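Local coordinates for protein iron transport multicopper oxidase FET3 (Saccharomyces cerevisiae, PDB 1ZPU) that oxidises ferrous iron to ferric iron with reduction of dioxygen to water, using four copper ions, for high-affinity iron uptake in yeast, at residues V458-C463 with W467-G472; V322-L327 with N332-N337. All blocks are in the same frame, centred on the assembly; numbering follows the deposited sequence.

Contact 1 (V458-C463 with W467-G472); sequences VWFFHC and WHLLQG. With CU1 (copper (I) ion), chain B; CU1 (copper (I) ion), chain C.
Where C463 ends strand 457-463 and L469 sits on the short helix 466-470, the two backbones come closest, with CA of C463 6.0 Å from CA of L469. Two residues separate the strand from the helix, which closes at G472 in a Schellman motif, its N bonded back to O of L469 at a positive phi. No hydrogen bond joins the two segments; a copper ion does. SG of C463, swung anti to its own N (chi1 -176°), and ND1 of H468 bind the same ion, SG at 2.2 Å from the copper, and H392 completes this type 1 site. SG lies at the edge of the H468 imidazole, near its plane, and NE2 on that ring is hydrogen-bonded to E164. L469 brings its CD1 methyl against two rings, 3.8 Å from CE2 of F460 and 3.7 Å from ND1 of H462. With only an alanine here, both methyls go, and the H462 and F460 rings would probably lose their cover on the helix side. H462 ND1 bonds to O of C463 at 2.6 Å, with the acceptor in the ring plane but ND1 well above the carbonyl plane. NE2 of H462 binds a type 3 copper shared with H107 and H397. Adjacent residues thus ligate two copper centres, the His-Cys-His route by which multicopper oxidases pass electrons from type 1 copper to the trinuclear cluster.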
loop_
_atom_site.group_PDB
_atom_site.type_symbol
_atom_site.label_atom_id
_atom_site.label_comp_id
_atom_site.label_asym_id
_atom_site.label_seq_id
_atom_site.Cartn_x
_atom_site.Cartn_y
_atom_site.Cartn_z
ATOM N N VAL A 458 -16.204 0.385 3.605
ATOM C CA VAL A 458 -15.645 -0.883 4.039
ATOM C C VAL A 458 -14.175 -0.774 3.728
ATOM O O VAL A 458 -13.810 -0.666 2.564
ATOM C CB VAL A 458 -16.286 -2.080 3.293
ATOM C CG1 VAL A 458 -15.627 -3.368 3.686
ATOM C CG2 VAL A 458 -17.773 -2.160 3.580
ATOM N N TRP A 459 -13.340 -0.784 4.764
ATOM C CA TRP A 459 -11.927 -0.455 4.608
ATOM C C TRP A 459 -10.967 -1.540 5.101
ATOM O O TRP A 459 -11.066 -1.986 6.239
ATOM C CB TRP A 459 -11.605 0.865 5.309
ATOM C CG TRP A 459 -12.523 2.015 5.001
ATOM C CD1 TRP A 459 -13.281 2.702 5.895
ATOM C CD2 TRP A 459 -12.777 2.616 3.724
ATOM N NE1 TRP A 459 -13.987 3.686 5.265
ATOM C CE2 TRP A 459 -13.694 3.660 3.931
ATOM C CE3 TRP A 459 -12.328 2.366 2.423
ATOM C CZ2 TRP A 459 -14.167 4.459 2.891
ATOM C CZ3 TRP A 459 -12.793 3.169 1.390
ATOM C CH2 TRP A 459 -13.700 4.198 1.631
ATOM N N PHE A 460 -10.025 -1.923 4.240
ATOM C CA PHE A 460 -9.036 -2.949 4.538
ATOM C C PHE A 460 -7.903 -2.341 5.354
ATOM O O PHE A 460 -7.381 -1.278 5.015
ATOM C CB PHE A 460 -8.502 -3.550 3.224
ATOM C CG PHE A 460 -8.152 -5.018 3.292
ATOM C CD1 PHE A 460 -8.390 -5.775 4.436
ATOM C CD2 PHE A 460 -7.609 -5.658 2.178
ATOM C CE1 PHE A 460 -8.064 -7.148 4.472
ATOM C CE2 PHE A 460 -7.292 -7.040 2.202
ATOM C CZ PHE A 460 -7.514 -7.774 3.349
ATOM N N PHE A 461 -7.544 -3.001 6.448
ATOM C CA PHE A 461 -6.337 -2.642 7.186
ATOM C C PHE A 461 -5.370 -3.819 7.182
ATOM O O PHE A 461 -5.656 -4.855 7.788
ATOM C CB PHE A 461 -6.649 -2.218 8.619
ATOM C CG PHE A 461 -5.431 -1.869 9.411
ATOM C CD1 PHE A 461 -4.798 -0.647 9.229
ATOM C CD2 PHE A 461 -4.899 -2.776 10.325
ATOM C CE1 PHE A 461 -3.665 -0.325 9.955
ATOM C CE2 PHE A 461 -3.752 -2.464 11.053
ATOM C CZ PHE A 461 -3.138 -1.229 10.865
ATOM N N HIS A 462 -4.236 -3.659 6.503
ATOM C CA HIS A 462 -3.328 -4.777 6.286
ATOM C C HIS A 462 -1.895 -4.355 6.081
ATOM O O HIS A 462 -1.606 -3.183 5.828
ATOM C CB HIS A 462 -3.755 -5.562 5.052
ATOM C CG HIS A 462 -3.632 -4.788 3.781
ATOM N ND1 HIS A 462 -2.493 -4.806 3.005
ATOM C CD2 HIS A 462 -4.502 -3.962 3.155
ATOM C CE1 HIS A 462 -2.664 -4.017 1.959
ATOM N NE2 HIS A 462 -3.872 -3.490 2.028
ATOM N N CYS A 463 -1.009 -5.340 6.149
ATOM C CA CYS A 463 0.367 -5.169 5.737
ATOM C C CYS A 463 0.448 -5.121 4.212
ATOM O O CYS A 463 -0.162 -5.929 3.505
ATOM C CB CYS A 463 1.211 -6.309 6.276
ATOM S SG CYS A 463 2.944 -6.127 5.903
ATOM N N TRP A 467 3.520 -10.671 0.165
ATOM C CA TRP A 467 3.657 -12.000 0.742
ATOM C C TRP A 467 2.881 -12.128 2.049
ATOM O O TRP A 467 2.249 -13.149 2.297
ATOM C CB TRP A 467 5.130 -12.332 0.949
ATOM C CG TRP A 467 5.974 -12.041 -0.271
ATOM C CD1 TRP A 467 6.985 -11.126 -0.370
ATOM C CD2 TRP A 467 5.872 -12.674 -1.564
ATOM N NE1 TRP A 467 7.524 -11.160 -1.642
ATOM C CE2 TRP A 467 6.855 -12.092 -2.392
ATOM C CE3 TRP A 467 5.046 -13.675 -2.092
ATOM C CZ2 TRP A 467 7.038 -12.472 -3.719
ATOM C CZ3 TRP A 467 5.219 -14.054 -3.412
ATOM C CH2 TRP A 467 6.212 -13.450 -4.216
ATOM N N HIS A 468 2.909 -11.083 2.869
ATOM C CA HIS A 468 2.250 -11.129 4.155
ATOM C C HIS A 468 0.725 -11.011 4.023
ATOM O O HIS A 468 -0.034 -11.604 4.814
ATOM C CB HIS A 468 2.833 -10.076 5.097
ATOM C CG HIS A 468 4.298 -10.254 5.365
ATOM N ND1 HIS A 468 5.065 -9.291 5.990
ATOM C CD2 HIS A 468 5.143 -11.272 5.076
ATOM C CE1 HIS A 468 6.311 -9.712 6.082
ATOM N NE2 HIS A 468 6.385 -10.908 5.532
ATOM N N LEU A 469 0.283 -10.252 3.022
ATOM C CA LEU A 469 -1.131 -10.173 2.701
ATOM C C LEU A 469 -1.634 -11.533 2.204
ATOM O O LEU A 469 -2.743 -11.945 2.534
ATOM C CB LEU A 469 -1.370 -9.092 1.666
ATOM C CG LEU A 469 -2.811 -8.786 1.261
ATOM C CD1 LEU A 469 -3.681 -8.308 2.449
ATOM C CD2 LEU A 469 -2.786 -7.770 0.113
ATOM N N LEU A 470 -0.804 -12.233 1.432
ATOM C CA LEU A 470 -1.097 -13.610 1.017
ATOM C C LEU A 470 -1.182 -14.549 2.199
ATOM O O LEU A 470 -1.982 -15.495 2.181
ATOM C CB LEU A 470 -0.057 -14.133 0.027
ATOM C CG LEU A 470 -0.372 -13.785 -1.423
ATOM C CD1 LEU A 470 0.895 -13.795 -2.268
ATOM C CD2 LEU A 470 -1.430 -14.735 -1.993
ATOM N N GLN A 471 -0.363 -14.282 3.219
ATOM C CA GLN A 471 -0.394 -15.029 4.471
ATOM C C GLN A 471 -1.590 -14.650 5.348
ATOM O O GLN A 471 -1.785 -15.222 6.417
ATOM C CB GLN A 471 0.904 -14.808 5.223
ATOM C CG GLN A 471 2.091 -15.556 4.673
ATOM C CD GLN A 471 3.325 -15.319 5.515
ATOM O OE1 GLN A 471 4.068 -14.353 5.293
ATOM N NE2 GLN A 471 3.546 -16.185 6.507
ATOM N N GLY A 472 -2.376 -13.673 4.895
ATOM C CA GLY A 472 -3.587 -13.221 5.592
ATOM C C GLY A 472 -3.468 -12.142 6.671
ATOM O O GLY A 472 -4.300 -12.100 7.575
HETATM CU CU CU1 B . 4.257 -7.587 6.878
HETATM CU CU CU1 C . -5.159 -2.803 0.368
#

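Contact 2 (V322-L327 with N332-N337); sequences VVMDNL and NYAFFN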
loop_
_atom_site.group_PDB
_atom_site.type_symbol
_atom_site.label_atom_id
_atom_site.label_comp_id
_atom_site.label_asym_id
_atom_site.label_seq_id
_atom_site.Cartn_x
_atom_site.Cartn_y
_atom_site.Cartn_z
ATOM N N VAL A 322 0.572 -8.896 16.039
ATOM C CA VAL A 322 1.003 -9.428 14.760
ATOM C C VAL A 322 2.028 -10.536 14.969
ATOM O O VAL A 322 3.082 -10.310 15.555
ATOM C CB VAL A 322 1.638 -8.335 13.895
ATOM C CG1 VAL A 322 2.198 -8.927 12.619
ATOM C CG2 VAL A 322 0.624 -7.243 13.586
ATOM N N VAL A 323 1.715 -11.730 14.480
ATOM C CA VAL A 323 2.634 -12.851 14.554
ATOM C C VAL A 323 2.486 -13.773 13.339
ATOM O O VAL A 323 1.420 -13.819 12.711
ATOM C CB VAL A 323 2.458 -13.638 15.882
ATOM C CG1 VAL A 323 1.200 -14.499 15.865
ATOM C CG2 VAL A 323 3.688 -14.479 16.170
ATOM N N MET A 324 3.573 -14.472 13.001
ATOM C CA MET A 324 3.546 -15.544 12.018
ATOM C C MET A 324 3.492 -16.873 12.760
ATOM O O MET A 324 4.177 -17.043 13.775
ATOM C CB MET A 324 4.795 -15.476 11.130
ATOM C CG MET A 324 4.641 -14.669 9.829
ATOM S SD MET A 324 3.961 -13.018 10.078
ATOM C CE MET A 324 4.324 -12.300 8.473
ATOM N N ASP A 325 2.678 -17.805 12.270
ATOM C CA ASP A 325 2.608 -19.150 12.869
ATOM C C ASP A 325 2.121 -20.232 11.910
ATOM O O ASP A 325 1.430 -19.942 10.934
ATOM C CB ASP A 325 1.724 -19.151 14.111
ATOM C CG ASP A 325 2.016 -20.324 15.012
ATOM O OD1 ASP A 325 1.122 -20.759 15.774
ATOM O OD2 ASP A 325 3.157 -20.821 14.952
ATOM N N ASN A 326 2.479 -21.477 12.202
ATOM C CA ASN A 326 2.079 -22.626 11.379
ATOM C C ASN A 326 0.712 -23.192 11.761
ATOM O O ASN A 326 0.383 -23.300 12.943
ATOM C CB ASN A 326 3.148 -23.724 11.447
ATOM C CG ASN A 326 4.437 -23.322 10.756
ATOM O OD1 ASN A 326 4.452 -23.052 9.556
ATOM N ND2 ASN A 326 5.526 -23.270 11.512
ATOM N N LEU A 327 -0.078 -23.553 10.755
ATOM C CA LEU A 327 -1.369 -24.203 10.986
ATOM C C LEU A 327 -1.356 -25.718 10.655
ATOM O O LEU A 327 -0.325 -26.277 10.247
ATOM C CB LEU A 327 -2.491 -23.471 10.223
ATOM C CG LEU A 327 -2.903 -22.039 10.601
ATOM C CD1 LEU A 327 -4.064 -21.599 9.753
ATOM C CD2 LEU A 327 -3.281 -21.916 12.053
ATOM N N ASN A 332 2.814 -21.722 6.764
ATOM C CA ASN A 332 2.969 -20.599 7.672
ATOM C C ASN A 332 2.079 -19.401 7.308
ATOM O O ASN A 332 2.211 -18.825 6.227
ATOM C CB ASN A 332 4.439 -20.194 7.728
ATOM C CG ASN A 332 4.726 -19.200 8.822
ATOM O OD1 ASN A 332 4.890 -18.004 8.563
ATOM N ND2 ASN A 332 4.788 -19.682 10.054
ATOM N N TYR A 333 1.183 -19.041 8.224
ATOM C CA TYR A 333 0.252 -17.937 8.032
ATOM C C TYR A 333 0.603 -16.716 8.885
ATOM O O TYR A 333 1.416 -16.805 9.820
ATOM C CB TYR A 333 -1.168 -18.399 8.348
ATOM C CG TYR A 333 -1.741 -19.358 7.326
ATOM C CD1 TYR A 333 -1.734 -20.731 7.549
ATOM C CD2 TYR A 333 -2.285 -18.890 6.133
ATOM C CE1 TYR A 333 -2.269 -21.616 6.622
ATOM C CE2 TYR A 333 -2.811 -19.759 5.198
ATOM C CZ TYR A 333 -2.804 -21.126 5.442
ATOM O OH TYR A 333 -3.325 -21.994 4.500
ATOM N N ALA A 334 -0.008 -15.579 8.555
ATOM C CA ALA A 334 0.137 -14.356 9.336
ATOM C C ALA A 334 -1.149 -14.053 10.096
ATOM O O ALA A 334 -2.248 -14.270 9.581
ATOM C CB ALA A 334 0.487 -13.224 8.444
ATOM N N PHE A 335 -1.009 -13.545 11.318
ATOM C CA PHE A 335 -2.153 -13.371 12.202
ATOM C C PHE A 335 -2.297 -11.962 12.777
ATOM O O PHE A 335 -1.322 -11.348 13.200
ATOM C CB PHE A 335 -2.077 -14.367 13.361
ATOM C CG PHE A 335 -2.159 -15.801 12.943
ATOM C CD1 PHE A 335 -1.025 -16.485 12.504
ATOM C CD2 PHE A 335 -3.363 -16.487 13.017
ATOM C CE1 PHE A 335 -1.096 -17.820 12.128
ATOM C CE2 PHE A 335 -3.435 -17.827 12.643
ATOM C CZ PHE A 335 -2.301 -18.486 12.200
ATOM N N PHE A 336 -3.526 -11.459 12.776
ATOM C CA PHE A 336 -3.906 -10.369 13.656
ATOM C C PHE A 336 -4.611 -11.040 14.832
ATOM O O PHE A 336 -5.631 -11.707 14.642
ATOM C CB PHE A 336 -4.835 -9.364 12.958
ATOM C CG PHE A 336 -4.117 -8.227 12.244
ATOM C CD1 PHE A 336 -4.574 -7.774 11.007
ATOM C CD2 PHE A 336 -3.001 -7.602 12.810
ATOM C CE1 PHE A 336 -3.935 -6.725 10.339
ATOM C CE2 PHE A 336 -2.347 -6.547 12.153
ATOM C CZ PHE A 336 -2.816 -6.107 10.916
ATOM N N ASN A 337 -4.060 -10.877 16.036
ATOM C CA ASN A 337 -4.456 -11.684 17.194
ATOM C C ASN A 337 -4.434 -13.157 16.826
ATOM O O ASN A 337 -3.377 -13.679 16.469
ATOM C CB ASN A 337 -5.819 -11.263 17.743
ATOM C CG ASN A 337 -5.836 -9.817 18.208
ATOM O OD1 ASN A 337 -4.840 -9.309 18.741
ATOM N ND2 ASN A 337 -6.969 -9.142 18.003
#
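V322 lies beside F336 in a non-hydrogen-bonded pair, the two side chains pointing the same way, and its CG2 methyl meets CE2 of the ring at 3.4 Å; its CA also makes a CA-H...O contact with O of F335. V323 pairs with F335 through two backbone bonds of unequal strength: F335 N to V323 O is 2.8 Å, whereas V323 N to F335 O is weak at 3.3 Å. M324 pairs with A334 without hydrogen bonds, on the same face as V322, its chain bent at chi2 (51°) to lay SD 3.8 Å from CB of A334, while its CG touches OD1 of N332. These strands, 316-326 and 332-336, form an antiparallel beta hairpin at the border of a six-stranded sheet in the third cupredoxin domain, 332-336 being the outermost strand. D325 turns to the other face and pairs with Y333 by two 2.9 Å bonds, D325 N to Y333 O and Y333 N to D325 O. Carbonyl O atoms of V323 and D325 both lie at the edge of the F335 ring, near its plane, and CB of D325 is 3.7 Å from CE1 of that ring. N326 lies against N332, the two amide planes 69° apart. Just past the strand's end, L327 divides its methyls: CD1 comes against CD1 of Y333, and CD2 meets the F335 edge at CZ, 3.6 Å away.

Overall arrangement
Contact 2 comes earlier in the chain than contact 1; their centres are 12 Å apart, yet they touch. Just past the helix, Q471 runs into the outer strand of the hairpin: its O is 2.8 Å from N of A334 and its NE2 3.0 Å from O of N332, both probable hydrogen bonds. On the strand side, O of F461 packs on CE1 of F336. The hairpin also reaches the type 1 site: CE of M324 lies 3.6 Å from CD2 of H468, and the M324 side chain about 5 Å (nearest atoms) from the type 1 copper. Contact 1 supplies copper ligands; contact 2 places M324 beside two of that copper's, H468 and H392.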